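Dimethyl-sulfide monooxygenase (Hyphomicrobium sulfonivorans, PDB 6AK1) uses FMN, NADH and oxygen to oxidise dimethyl sulfide to methanethiol and formaldehyde, the first step of dimethyl sulfide degradation. Local coordinates at residues H25-A30 with Y398-P402; E45-F51 with V405-D410; L280-G286 with P369-P375. All blocks are in the same frame, centred on the assembly; numbering follows the deposited sequence.

Contact 1 of 3, residues H25-A30 with Y398-P402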
ATOM      1  N   HIS A  25     -24.004  -8.174  -1.343  1.00 22.89           N
ATOM      2  CA  HIS A  25     -24.102  -9.563  -1.766  1.00 23.37           C
ATOM      3  C   HIS A  25     -24.142 -10.478  -0.540  1.00 25.93           C
ATOM      4  O   HIS A  25     -23.475 -10.200   0.465  1.00 24.59           O
ATOM      5  CB  HIS A  25     -22.926  -9.942  -2.663  1.00 19.78           C
ATOM      6  CG  HIS A  25     -23.100 -11.258  -3.354  1.00 22.37           C
ATOM      7  ND1 HIS A  25     -22.728 -12.454  -2.780  1.00 25.48           N
ATOM      8  CD2 HIS A  25     -23.634 -11.571  -4.558  1.00 22.66           C
ATOM      9  CE1 HIS A  25     -23.000 -13.445  -3.611  1.00 25.28           C
ATOM     10  NE2 HIS A  25     -23.555 -12.935  -4.695  1.00 26.03           N
ATOM     11  N   PRO A  26     -24.930 -11.556  -0.575  1.00 25.75           N
ATOM     12  CA  PRO A  26     -24.992 -12.456   0.594  1.00 22.40           C
ATOM     13  C   PRO A  26     -23.645 -13.025   1.024  1.00 25.29           C
ATOM     14  O   PRO A  26     -23.460 -13.293   2.220  1.00 25.82           O
ATOM     15  CB  PRO A  26     -25.946 -13.565   0.121  1.00 26.31           C
ATOM     16  CG  PRO A  26     -26.839 -12.873  -0.937  1.00 26.03           C
ATOM     17  CD  PRO A  26     -25.893 -11.932  -1.637  1.00 25.38           C
ATOM     18  N   SER A  27     -22.702 -13.226   0.095  1.00 21.80           N
ATOM     19  CA  SER A  27     -21.389 -13.763   0.425  1.00 24.28           C
ATOM     20  C   SER A  27     -20.438 -12.743   1.041  1.00 24.39           C
ATOM     21  O   SER A  27     -19.415 -13.147   1.603  1.00 20.45           O
ATOM     22  CB  SER A  27     -20.716 -14.341  -0.815  1.00 19.70           C
ATOM     23  OG  SER A  27     -21.536 -15.341  -1.373  1.00 34.81           O
ATOM     24  N   SER A  28     -20.713 -11.447   0.934  1.00 23.40           N
ATOM     25  CA  SER A  28     -19.721 -10.468   1.358  1.00 24.27           C
ATOM     26  C   SER A  28     -19.739 -10.287   2.867  1.00 23.13           C
ATOM     27  O   SER A  28     -20.797 -10.079   3.473  1.00 21.85           O
ATOM     28  CB  SER A  28     -19.942  -9.119   0.681  1.00 21.93           C
ATOM     29  OG  SER A  28     -18.832  -8.261   0.916  1.00 22.49           O
ATOM     30  N   GLN A  29     -18.551 -10.340   3.462  1.00 21.08           N
ATOM     31  CA  GLN A  29     -18.334  -9.923   4.840  1.00 21.56           C
ATOM     32  C   GLN A  29     -17.625  -8.569   4.926  1.00 23.18           C
ATOM     33  O   GLN A  29     -17.008  -8.256   5.956  1.00 22.66           O
ATOM     34  CB  GLN A  29     -17.553 -11.006   5.591  1.00 20.67           C
ATOM     35  CG  GLN A  29     -18.248 -12.363   5.559  1.00 20.81           C
ATOM     36  CD  GLN A  29     -17.479 -13.422   6.305  1.00 19.97           C
ATOM     37  OE1 GLN A  29     -16.893 -13.149   7.341  1.00 28.79           O
ATOM     38  NE2 GLN A  29     -17.462 -14.631   5.772  1.00 16.54           N
ATOM     39  N   ALA A  30     -17.725  -7.751   3.875  1.00 18.98           N
ATOM     40  CA  ALA A  30     -17.131  -6.414   3.906  1.00 22.09           C
ATOM     41  C   ALA A  30     -17.625  -5.615   5.101  1.00 22.42           C
ATOM     42  O   ALA A  30     -16.861  -4.856   5.706  1.00 21.59           O
ATOM     43  CB  ALA A  30     -17.444  -5.655   2.617  1.00 18.23           C
ATOM     44  N   TYR A 398     -10.971  -6.542  -4.099  1.00 23.36           N
ATOM     45  CA  TYR A 398     -12.118  -7.424  -3.987  1.00 24.61           C
ATOM     46  C   TYR A 398     -13.382  -6.765  -4.528  1.00 26.46           C
ATOM     47  O   TYR A 398     -13.550  -5.540  -4.466  1.00 25.53           O
ATOM     48  CB  TYR A 398     -12.320  -7.884  -2.530  1.00 22.34           C
ATOM     49  CG  TYR A 398     -12.652  -6.822  -1.490  1.00 22.27           C
ATOM     50  CD1 TYR A 398     -13.955  -6.380  -1.320  1.00 19.99           C
ATOM     51  CD2 TYR A 398     -11.678  -6.324  -0.628  1.00 22.67           C
ATOM     52  CE1 TYR A 398     -14.279  -5.431  -0.368  1.00 21.28           C
ATOM     53  CE2 TYR A 398     -11.990  -5.372   0.352  1.00 19.61           C
ATOM     54  CZ  TYR A 398     -13.285  -4.937   0.477  1.00 23.70           C
ATOM     55  OH  TYR A 398     -13.608  -3.994   1.431  1.00 27.31           O
ATOM     56  N   ALA A 399     -14.259  -7.599  -5.087  1.00 23.50           N
ATOM     57  CA  ALA A 399     -15.654  -7.218  -5.269  1.00 26.57           C
ATOM     58  C   ALA A 399     -16.481  -7.683  -4.081  1.00 24.36           C
ATOM     59  O   ALA A 399     -17.275  -6.916  -3.524  1.00 24.03           O
ATOM     60  CB  ALA A 399     -16.212  -7.815  -6.562  1.00 27.51           C
ATOM     61  N   VAL A 400     -16.295  -8.939  -3.687  1.00 23.34           N
ATOM     62  CA  VAL A 400     -16.822  -9.464  -2.435  1.00 24.07           C
ATOM     63  C   VAL A 400     -15.653 -10.044  -1.657  1.00 23.02           C
ATOM     64  O   VAL A 400     -14.686 -10.547  -2.234  1.00 25.83           O
ATOM     65  CB  VAL A 400     -17.926 -10.528  -2.641  1.00 25.28           C
ATOM     66  CG1 VAL A 400     -19.074  -9.957  -3.457  1.00 25.04           C
ATOM     67  CG2 VAL A 400     -17.364 -11.764  -3.300  1.00 28.99           C
ATOM     68  N   THR A 401     -15.733  -9.950  -0.340  1.00 22.59           N
ATOM     69  CA  THR A 401     -14.664 -10.428   0.516  1.00 22.68           C
ATOM     70  C   THR A 401     -15.313 -11.296   1.583  1.00 20.96           C
ATOM     71  O   THR A 401     -16.396 -10.963   2.059  1.00 21.38           O
ATOM     72  CB  THR A 401     -13.860  -9.237   1.128  1.00 20.15           C
ATOM     73  OG1 THR A 401     -12.838  -9.730   2.005  1.00 21.40           O
ATOM     74  CG2 THR A 401     -14.772  -8.306   1.880  1.00 18.95           C
ATOM     75  N   PRO A 402     -14.670 -12.422   1.952  1.00 25.78           N
ATOM     76  CA  PRO A 402     -13.342 -12.867   1.517  1.00 24.24           C
ATOM     77  C   PRO A 402     -13.326 -13.690   0.252  1.00 24.01           C
ATOM     78  O   PRO A 402     -12.244 -14.201  -0.069  1.00 23.45           O
ATOM     79  CB  PRO A 402     -12.895 -13.758   2.666  1.00 20.99           C
ATOM     80  CG  PRO A 402     -14.178 -14.473   3.010  1.00 21.50           C
ATOM     81  CD  PRO A 402     -15.214 -13.339   2.977  1.00 22.08           C
TER
HETATM   82  O   HOH W   1     -17.925  -6.616  -0.843  1.00 22.90           O
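Residues 25-30 and 398-402 make a loop-to-loop contact beyond the C-terminal ends of strands 6-12 and 393-397 of the TIM barrel. One direct hydrogen bond joins the two backbones: Gln29 N donates to Thr401 O at 2.6 Å, meeting the oxygen nearly along the C=O axis (171°). A CA-H...O contact from Ser28 to the same oxygen lies beside it. Ser28 closes a type I turn that begins at His25, where Ser27 N donates to ring atom ND1 of His25. With OG of Ser28 anti to its own nitrogen (chi1 -169°), the hydroxyl accepts from Ala30 N at 3.2 Å, an ST turn. It also meets a water, 2.6 Å from Ser28 OG, that donates to Ala399 O and forms a second, indirect bridge. Van der Waals contacts surround these bonds. CG1 of Val400 rests 3.9 Å from His25 CB. The methyl CG2 of Thr401 reaches Ala30, at 3.6 Å from Ala30 N and 3.8 Å from Ala30 CB. Farther out, the Gln29 side chain crosses Pro402 obliquely, NE2 3.8 Å from Pro402 CD, while its OE1 accepts from Arg32; the peptide bond before this proline is cis. Tyr398 OH bonds to Val15 O, and the Tyr398 side chain is about 12 Å from that of Asp58, which probably binds FMN. Helix 289-300 packs on one flank, where Glu298 takes NE2 of His25 and Tyr299 packs on Val400; helix 36-48 lies on another through Tyr38, bonded to Thr401 OG1, and Met42.

Contact 2 of 3, residues E45-F51 with V405-D410; sequences ELERGCF and VTDFID
The last turn of helix 36-48 packs against helix 403-418, and the backbones come closest at Gly49 and Ile409, whose CA atoms are 5.4 Å apart. Helix 36-48 ends in a Schellman motif: Phe51 N bonds to Leu46 O, Cys50 N to Glu47 O, and Cys50 takes positive phi. Ile409 lies against this end, its CG2 3.7 Å from Gly49 CA, where a side chain on the glycine would collide with CG1 of the isoleucine. Across the outer side runs a salt-bridge network. Arg48 holds Glu45 side-on, NE to OE1 and NH2 to OE2, and turns its NH1 and NH2 end to Asp410, both reaching OD1, with 2.9 Å from Arg48 NH2 to Asp410 OD1. The acidic groups lie at the edge of the guanidinium, whose plane is 55° from the Asp410 carboxylate, while Ile409 CG2 sits over one face, toward its rim. Glu45 OE2 also accepts from Thr406 OG1 at 2.7 Å; this hydroxyl and Arg48 NH2 arrive from opposite faces of the carboxylate. The bend at chi2 (76°) sets the Glu45 carboxylate between the two donors. Replacing Glu45 by alanine is likely to leave Arg48 with one acidic mate instead of two and Thr406 without its acceptor across the contact, the guanidinium being freer to turn. On the inner side, Phe51 CZ meets Phe408 CD1 at 3.6 Å, the ring planes nearly perpendicular, and Leu46 CD2 lies 3.6 Å from Val405 CG1. The barrel wall lies against these groups: Ala9 of strand 6-12 touches Leu46 and Val405, while Leu7 and, from strand 393-397, Leu396 touch both phenylalanines.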
ATOM      1  N   GLU A  45      -6.221 -17.037   5.850  1.00 20.42           N
ATOM      2  CA  GLU A  45      -6.602 -17.468   4.516  1.00 23.18           C
ATOM      3  C   GLU A  45      -5.551 -17.070   3.477  1.00 26.24           C
ATOM      4  O   GLU A  45      -5.314 -17.820   2.524  1.00 23.36           O
ATOM      5  CB  GLU A  45      -7.975 -16.888   4.163  1.00 22.73           C
ATOM      6  CG  GLU A  45      -8.418 -17.124   2.729  1.00 24.08           C
ATOM      7  CD  GLU A  45      -8.886 -18.561   2.468  1.00 27.77           C
ATOM      8  OE1 GLU A  45      -8.595 -19.447   3.295  1.00 25.74           O
ATOM      9  OE2 GLU A  45      -9.557 -18.797   1.434  1.00 29.15           O
ATOM     10  N   LEU A  46      -4.890 -15.920   3.664  1.00 23.77           N
ATOM     11  CA  LEU A  46      -3.781 -15.549   2.788  1.00 22.87           C
ATOM     12  C   LEU A  46      -2.616 -16.528   2.879  1.00 22.44           C
ATOM     13  O   LEU A  46      -1.933 -16.753   1.876  1.00 22.75           O
ATOM     14  CB  LEU A  46      -3.301 -14.131   3.105  1.00 22.02           C
ATOM     15  CG  LEU A  46      -4.253 -12.970   2.765  1.00 22.45           C
ATOM     16  CD1 LEU A  46      -3.535 -11.655   2.833  1.00 26.54           C
ATOM     17  CD2 LEU A  46      -4.846 -13.140   1.394  1.00 21.14           C
ATOM     18  N   GLU A  47      -2.362 -17.124   4.053  1.00 22.51           N
ATOM     19  CA  GLU A  47      -1.242 -18.063   4.141  1.00 25.69           C
ATOM     20  C   GLU A  47      -1.582 -19.419   3.540  1.00 23.41           C
ATOM     21  O   GLU A  47      -0.694 -20.101   3.027  1.00 28.33           O
ATOM     22  CB  GLU A  47      -0.773 -18.239   5.595  1.00 27.47           C
ATOM     23  CG  GLU A  47      -0.140 -16.997   6.131  1.00 26.19           C
ATOM     24  CD  GLU A  47       0.862 -17.225   7.251  1.00 25.09           C
ATOM     25  OE1 GLU A  47       0.710 -18.170   8.057  1.00 31.31           O
ATOM     26  OE2 GLU A  47       1.815 -16.429   7.330  1.00 25.58           O
ATOM     27  N   ARG A  48      -2.850 -19.820   3.576  1.00 26.35           N
ATOM     28  CA  ARG A  48      -3.261 -21.023   2.864  1.00 30.24           C
ATOM     29  C   ARG A  48      -2.889 -20.948   1.385  1.00 26.53           C
ATOM     30  O   ARG A  48      -2.589 -21.974   0.765  1.00 29.59           O
ATOM     31  CB  ARG A  48      -4.772 -21.247   3.038  1.00 29.94           C
ATOM     32  CG  ARG A  48      -5.307 -22.520   2.380  1.00 24.35           C
ATOM     33  CD  ARG A  48      -6.785 -22.722   2.654  1.00 27.10           C
ATOM     34  NE  ARG A  48      -7.665 -21.832   1.899  1.00 25.62           N
ATOM     35  CZ  ARG A  48      -8.154 -22.106   0.690  1.00 28.56           C
ATOM     36  NH1 ARG A  48      -7.825 -23.240   0.079  1.00 27.96           N
ATOM     37  NH2 ARG A  48      -8.970 -21.247   0.084  1.00 22.14           N
ATOM     38  N   GLY A  49      -2.872 -19.747   0.813  1.00 29.50           N
ATOM     39  CA  GLY A  49      -2.468 -19.549  -0.562  1.00 25.36           C
ATOM     40  C   GLY A  49      -1.083 -18.971  -0.752  1.00 30.28           C
ATOM     41  O   GLY A  49      -0.733 -18.630  -1.889  1.00 31.36           O
ATOM     42  N   CYS A  50      -0.294 -18.826   0.323  1.00 30.44           N
ATOM     43  CA  CYS A  50       1.089 -18.315   0.266  1.00 27.59           C
ATOM     44  C   CYS A  50       1.170 -16.935  -0.395  1.00 27.52           C
ATOM     45  O   CYS A  50       2.138 -16.610  -1.095  1.00 25.69           O
ATOM     46  CB  CYS A  50       2.020 -19.311  -0.441  1.00 29.21           C
ATOM     47  SG  CYS A  50       2.322 -20.867   0.449  1.00 35.56           S
ATOM     48  N   PHE A  51       0.149 -16.109  -0.172  1.00 24.84           N
ATOM     49  CA  PHE A  51       0.211 -14.719  -0.615  1.00 23.09           C
ATOM     50  C   PHE A  51       1.369 -14.000   0.075  1.00 23.96           C
ATOM     51  O   PHE A  51       1.713 -14.282   1.227  1.00 21.06           O
ATOM     52  CB  PHE A  51      -1.103 -13.991  -0.304  1.00 21.18           C
ATOM     53  CG  PHE A  51      -2.138 -14.070  -1.404  1.00 26.85           C
ATOM     54  CD1 PHE A  51      -2.404 -15.270  -2.058  1.00 24.14           C
ATOM     55  CD2 PHE A  51      -2.857 -12.939  -1.773  1.00 21.93           C
ATOM     56  CE1 PHE A  51      -3.363 -15.336  -3.057  1.00 24.50           C
ATOM     57  CE2 PHE A  51      -3.828 -12.997  -2.772  1.00 26.10           C
ATOM     58  CZ  PHE A  51      -4.086 -14.197  -3.414  1.00 22.50           C
ATOM     59  N   VAL A 405     -10.460 -13.434  -2.471  1.00 24.29           N
ATOM     60  CA  VAL A 405      -9.186 -14.081  -2.152  1.00 22.76           C
ATOM     61  C   VAL A 405      -9.321 -15.600  -2.174  1.00 22.04           C
ATOM     62  O   VAL A 405      -8.463 -16.309  -2.724  1.00 22.13           O
ATOM     63  CB  VAL A 405      -8.688 -13.594  -0.782  1.00 21.35           C
ATOM     64  CG1 VAL A 405      -7.675 -14.570  -0.219  1.00 24.08           C
ATOM     65  CG2 VAL A 405      -8.109 -12.196  -0.877  1.00 23.11           C
ATOM     66  N   THR A 406     -10.392 -16.120  -1.569  1.00 22.09           N
ATOM     67  CA  THR A 406     -10.638 -17.559  -1.559  1.00 23.26           C
ATOM     68  C   THR A 406     -10.766 -18.123  -2.970  1.00 24.56           C
ATOM     69  O   THR A 406     -10.199 -19.182  -3.272  1.00 24.26           O
ATOM     70  CB  THR A 406     -11.894 -17.860  -0.742  1.00 26.53           C
ATOM     71  OG1 THR A 406     -11.685 -17.428   0.608  1.00 25.16           O
ATOM     72  CG2 THR A 406     -12.193 -19.365  -0.742  1.00 25.78           C
ATOM     73  N   ASP A 407     -11.508 -17.439  -3.851  1.00 21.85           N
ATOM     74  CA  ASP A 407     -11.632 -17.916  -5.230  1.00 23.10           C
ATOM     75  C   ASP A 407     -10.284 -17.883  -5.951  1.00 26.61           C
ATOM     76  O   ASP A 407      -9.944 -18.815  -6.692  1.00 24.65           O
ATOM     77  CB  ASP A 407     -12.650 -17.079  -6.007  1.00 24.02           C
ATOM     78  CG  ASP A 407     -14.082 -17.459  -5.714  1.00 28.92           C
ATOM     79  OD1 ASP A 407     -14.318 -18.501  -5.054  1.00 31.55           O
ATOM     80  OD2 ASP A 407     -14.979 -16.707  -6.167  1.00 28.00           O
ATOM     81  N   PHE A 408      -9.509 -16.809  -5.761  1.00 21.52           N
ATOM     82  CA  PHE A 408      -8.176 -16.757  -6.356  1.00 23.44           C
ATOM     83  C   PHE A 408      -7.325 -17.937  -5.907  1.00 21.29           C
ATOM     84  O   PHE A 408      -6.682 -18.601  -6.728  1.00 23.82           O
ATOM     85  CB  PHE A 408      -7.474 -15.447  -6.006  1.00 20.77           C
ATOM     86  CG  PHE A 408      -6.314 -15.143  -6.908  1.00 20.23           C
ATOM     87  CD1 PHE A 408      -5.054 -15.623  -6.617  1.00 17.04           C
ATOM     88  CD2 PHE A 408      -6.502 -14.402  -8.075  1.00 21.49           C
ATOM     89  CE1 PHE A 408      -3.991 -15.368  -7.451  1.00 20.37           C
ATOM     90  CE2 PHE A 408      -5.432 -14.139  -8.917  1.00 19.60           C
ATOM     91  CZ  PHE A 408      -4.181 -14.623  -8.606  1.00 17.20           C
ATOM     92  N   ILE A 409      -7.304 -18.209  -4.602  1.00 23.94           N
ATOM     93  CA  ILE A 409      -6.505 -19.323  -4.100  1.00 25.10           C
ATOM     94  C   ILE A 409      -7.007 -20.649  -4.669  1.00 22.46           C
ATOM     95  O   ILE A 409      -6.217 -21.476  -5.128  1.00 23.72           O
ATOM     96  CB  ILE A 409      -6.501 -19.323  -2.562  1.00 25.68           C
ATOM     97  CG1 ILE A 409      -5.865 -18.028  -2.049  1.00 23.81           C
ATOM     98  CG2 ILE A 409      -5.759 -20.559  -2.015  1.00 24.71           C
ATOM     99  CD1 ILE A 409      -5.976 -17.842  -0.536  1.00 26.48           C
ATOM    100  N   ASP A 410      -8.322 -20.856  -4.686  1.00 24.53           N
ATOM    101  CA  ASP A 410      -8.862 -22.155  -5.088  1.00 26.80           C
ATOM    102  C   ASP A 410      -8.714 -22.406  -6.589  1.00 26.31           C
ATOM    103  O   ASP A 410      -8.370 -23.517  -7.005  1.00 25.50           O
ATOM    104  CB  ASP A 410     -10.334 -22.261  -4.675  1.00 25.41           C
ATOM    105  CG  ASP A 410     -10.511 -22.294  -3.159  1.00 27.05           C
ATOM    106  OD1 ASP A 410      -9.520 -22.525  -2.445  1.00 27.91           O
ATOM    107  OD2 ASP A 410     -11.638 -22.092  -2.683  1.00 28.23           O
TER

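Contact 3 of 3, residues L280-G286 with P369-P375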
ATOM      1  N   LEU A 280      -2.880  -2.563  -9.572  1.00 21.62           N
ATOM      2  CA  LEU A 280      -4.234  -2.827  -9.119  1.00 21.99           C
ATOM      3  C   LEU A 280      -4.955  -3.709 -10.137  1.00 23.37           C
ATOM      4  O   LEU A 280      -4.863  -3.482 -11.348  1.00 23.77           O
ATOM      5  CB  LEU A 280      -4.977  -1.507  -8.905  1.00 18.37           C
ATOM      6  CG  LEU A 280      -6.493  -1.575  -8.692  1.00 24.75           C
ATOM      7  CD1 LEU A 280      -6.761  -2.260  -7.377  1.00 22.99           C
ATOM      8  CD2 LEU A 280      -7.095  -0.189  -8.691  1.00 19.55           C
ATOM      9  N   LEU A 281      -5.658  -4.726  -9.640  1.00 19.47           N
ATOM     10  CA  LEU A 281      -6.394  -5.662 -10.479  1.00 22.06           C
ATOM     11  C   LEU A 281      -7.474  -6.317  -9.635  1.00 24.50           C
ATOM     12  O   LEU A 281      -7.240  -6.652  -8.466  1.00 22.52           O
ATOM     13  CB  LEU A 281      -5.487  -6.743 -11.078  1.00 19.79           C
ATOM     14  CG  LEU A 281      -6.132  -7.730 -12.063  1.00 23.92           C
ATOM     15  CD1 LEU A 281      -6.606  -7.026 -13.370  1.00 24.91           C
ATOM     16  CD2 LEU A 281      -5.153  -8.817 -12.400  1.00 19.84           C
ATOM     17  N   THR A 282      -8.653  -6.486 -10.234  1.00 23.11           N
ATOM     18  CA  THR A 282      -9.760  -7.232  -9.646  1.00 22.99           C
ATOM     19  C   THR A 282     -10.034  -8.458 -10.505  1.00 23.78           C
ATOM     20  O   THR A 282     -10.299  -8.333 -11.705  1.00 25.54           O
ATOM     21  CB  THR A 282     -11.014  -6.365  -9.554  1.00 24.30           C
ATOM     22  OG1 THR A 282     -10.703  -5.164  -8.836  1.00 25.41           O
ATOM     23  CG2 THR A 282     -12.144  -7.133  -8.855  1.00 21.32           C
ATOM     24  N   VAL A 283     -10.006  -9.631  -9.888  1.00 23.17           N
ATOM     25  CA  VAL A 283     -10.195 -10.899 -10.575  1.00 22.25           C
ATOM     26  C   VAL A 283     -11.514 -11.505 -10.111  1.00 25.31           C
ATOM     27  O   VAL A 283     -11.698 -11.762  -8.914  1.00 24.91           O
ATOM     28  CB  VAL A 283      -9.024 -11.856 -10.314  1.00 19.99           C
ATOM     29  CG1 VAL A 283      -9.291 -13.229 -10.955  1.00 20.77           C
ATOM     30  CG2 VAL A 283      -7.730 -11.253 -10.828  1.00 22.90           C
ATOM     31  N   ILE A 284     -12.428 -11.726 -11.053  1.00 24.22           N
ATOM     32  CA  ILE A 284     -13.630 -12.523 -10.830  1.00 25.48           C
ATOM     33  C   ILE A 284     -13.442 -13.827 -11.591  1.00 28.76           C
ATOM     34  O   ILE A 284     -13.292 -13.817 -12.823  1.00 27.64           O
ATOM     35  CB  ILE A 284     -14.910 -11.807 -11.299  1.00 26.82           C
ATOM     36  CG1 ILE A 284     -14.955 -10.338 -10.845  1.00 29.00           C
ATOM     37  CG2 ILE A 284     -16.164 -12.583 -10.843  1.00 22.54           C
ATOM     38  CD1 ILE A 284     -15.342 -10.144  -9.400  1.00 28.70           C
ATOM     39  N   THR A 285     -13.463 -14.954 -10.880  1.00 25.03           N
ATOM     40  CA  THR A 285     -13.178 -16.219 -11.546  1.00 24.12           C
ATOM     41  C   THR A 285     -14.132 -17.304 -11.043  1.00 27.23           C
ATOM     42  O   THR A 285     -15.081 -17.041 -10.292  1.00 25.76           O
ATOM     43  CB  THR A 285     -11.702 -16.607 -11.365  1.00 19.99           C
ATOM     44  OG1 THR A 285     -11.463 -17.871 -12.000  1.00 27.60           O
ATOM     45  CG2 THR A 285     -11.350 -16.723  -9.899  1.00 23.85           C
ATOM     46  N   GLY A 286     -13.847 -18.530 -11.479  1.00 30.69           N
ATOM     47  CA  GLY A 286     -14.699 -19.683 -11.256  1.00 27.30           C
ATOM     48  C   GLY A 286     -14.211 -20.839 -12.113  1.00 29.58           C
ATOM     49  O   GLY A 286     -13.143 -20.767 -12.730  1.00 26.06           O
ATOM     50  N   PRO A 369      -8.305  -2.212 -13.807  1.00 23.63           N
ATOM     51  CA  PRO A 369      -8.842  -3.235 -14.706  1.00 27.79           C
ATOM     52  C   PRO A 369      -9.538  -4.358 -13.947  1.00 28.18           C
ATOM     53  O   PRO A 369      -9.220  -4.668 -12.794  1.00 23.04           O
ATOM     54  CB  PRO A 369      -7.599  -3.743 -15.453  1.00 23.54           C
ATOM     55  CG  PRO A 369      -6.447  -3.416 -14.529  1.00 25.17           C
ATOM     56  CD  PRO A 369      -6.834  -2.190 -13.773  1.00 25.86           C
ATOM     57  N   VAL A 370     -10.513  -4.963 -14.617  1.00 26.87           N
ATOM     58  CA  VAL A 370     -11.263  -6.102 -14.103  1.00 27.49           C
ATOM     59  C   VAL A 370     -11.019  -7.279 -15.036  1.00 28.16           C
ATOM     60  O   VAL A 370     -11.136  -7.144 -16.261  1.00 29.05           O
ATOM     61  CB  VAL A 370     -12.764  -5.780 -14.001  1.00 27.09           C
ATOM     62  CG1 VAL A 370     -13.538  -6.975 -13.467  1.00 27.36           C
ATOM     63  CG2 VAL A 370     -12.964  -4.561 -13.138  1.00 25.92           C
ATOM     64  N   LEU A 371     -10.674  -8.424 -14.467  1.00 25.29           N
ATOM     65  CA  LEU A 371     -10.332  -9.609 -15.243  1.00 26.96           C
ATOM     66  C   LEU A 371     -11.316 -10.713 -14.879  1.00 27.38           C
ATOM     67  O   LEU A 371     -11.336 -11.180 -13.734  1.00 28.29           O
ATOM     68  CB  LEU A 371      -8.884 -10.023 -14.981  1.00 24.56           C
ATOM     69  CG  LEU A 371      -8.414 -11.400 -15.444  1.00 27.66           C
ATOM     70  CD1 LEU A 371      -8.698 -11.623 -16.951  1.00 25.74           C
ATOM     71  CD2 LEU A 371      -6.929 -11.581 -15.124  1.00 24.35           C
ATOM     72  N   VAL A 372     -12.132 -11.121 -15.849  1.00 26.09           N
ATOM     73  CA  VAL A 372     -13.189 -12.110 -15.655  1.00 25.49           C
ATOM     74  C   VAL A 372     -12.891 -13.311 -16.546  1.00 25.21           C
ATOM     75  O   VAL A 372     -12.638 -13.145 -17.743  1.00 26.34           O
ATOM     76  CB  VAL A 372     -14.574 -11.518 -15.978  1.00 27.07           C
ATOM     77  CG1 VAL A 372     -15.662 -12.562 -15.840  1.00 23.45           C
ATOM     78  CG2 VAL A 372     -14.863 -10.308 -15.095  1.00 24.99           C
ATOM     79  N   GLY A 373     -12.895 -14.507 -15.967  1.00 22.61           N
ATOM     80  CA  GLY A 373     -12.649 -15.708 -16.746  1.00 25.14           C
ATOM     81  C   GLY A 373     -12.421 -16.908 -15.855  1.00 26.35           C
ATOM     82  O   GLY A 373     -12.337 -16.800 -14.626  1.00 25.09           O
ATOM     83  N   GLY A 374     -12.346 -18.076 -16.505  1.00 26.17           N
ATOM     84  CA  GLY A 374     -11.919 -19.291 -15.847  1.00 26.31           C
ATOM     85  C   GLY A 374     -10.414 -19.314 -15.656  1.00 27.70           C
ATOM     86  O   GLY A 374      -9.695 -18.379 -16.023  1.00 22.95           O
ATOM     87  N   PRO A 375      -9.913 -20.416 -15.080  1.00 30.19           N
ATOM     88  CA  PRO A 375      -8.484 -20.459 -14.700  1.00 27.74           C
ATOM     89  C   PRO A 375      -7.508 -20.223 -15.846  1.00 27.60           C
ATOM     90  O   PRO A 375      -6.522 -19.501 -15.662  1.00 27.86           O
ATOM     91  CB  PRO A 375      -8.328 -21.866 -14.102  1.00 29.67           C
ATOM     92  CG  PRO A 375      -9.716 -22.229 -13.641  1.00 28.37           C
ATOM     93  CD  PRO A 375     -10.639 -21.627 -14.656  1.00 28.48           C
TER
HETATM   94  O   HOH W   2      -9.735  -3.127 -10.444  1.00 24.37           O
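The side chains of Leu281 and Pro369 cross at about a right angle at one end of a parallel strand pair, with Leu281 CD1 3.8 Å from Pro369 CG. With CG of Leu281 anti to the backbone N (chi1 -176°), CD1 also comes near CB of Leu371. Beyond them, strands 280-284 and 370-372 run at 24° to each other in register: Thr282 beside Val370, Val283 beside Leu371, Ile284 beside Val372. The first and third pairs project from one face of the sheet, where CB of Ile284 touches CG2 of Val372 at 4.1 Å. The middle pair projects from the other, its methyls meeting more loosely, 4.4 Å from Val283 CG2 to Leu371 CD2. The backbone ladder sets this alignment. Thr282 N donates to Pro369 O and Ile284 N to Leu371 O, while in return Leu371 N donates to Thr282 O at 2.8 Å and Gly373 N to Ile284 O. Pro369 O has a further donor, a water that in turn accepts from Thr282 OG1. Past the strands a side chain takes over: Thr285, with its hydroxyl anti to the backbone nitrogen (chi1 178°), donates from OG1 to Gly373 O at 3.0 Å, in the carbonyl plane. Gly374 then occupies the N-cap position of helix 375-388, and CD of Pro375 in its first turn lies 3.3 Å from Gly286 O. Two helices sandwich the pair: helix 375-388 lies over Val283 and Leu371 through Val378, and helix 289-300 over the opposite face, with Tyr299 on Ile284 and Tyr296 on Val372. Leu281 also bonds through its backbone to Asn395 and Ala397 of the barrel's parallel sheet.

The three contacts lie on the same side of the chain's centre, each pair of centres about 15 Å apart, around strand 393-397, which pairs with both 6-12 and 276-284 where the barrel closes. Contacts 1 and 2 follow one another in both halves: the loop and helix after strand 6-12 meet the loop and helix after strand 393-397, tying the start of the barrel to its end. Contact 3, formed wholly by residues between those halves, pairs the short strand 370-372 with the strand on the other flank of 393-397. It touches both others: Ile284 packs on Ala399 of contact 1, while in contact 2 Val283 packs on Phe408, and the Thr285 methyl on the backbone oxygen of Asp407.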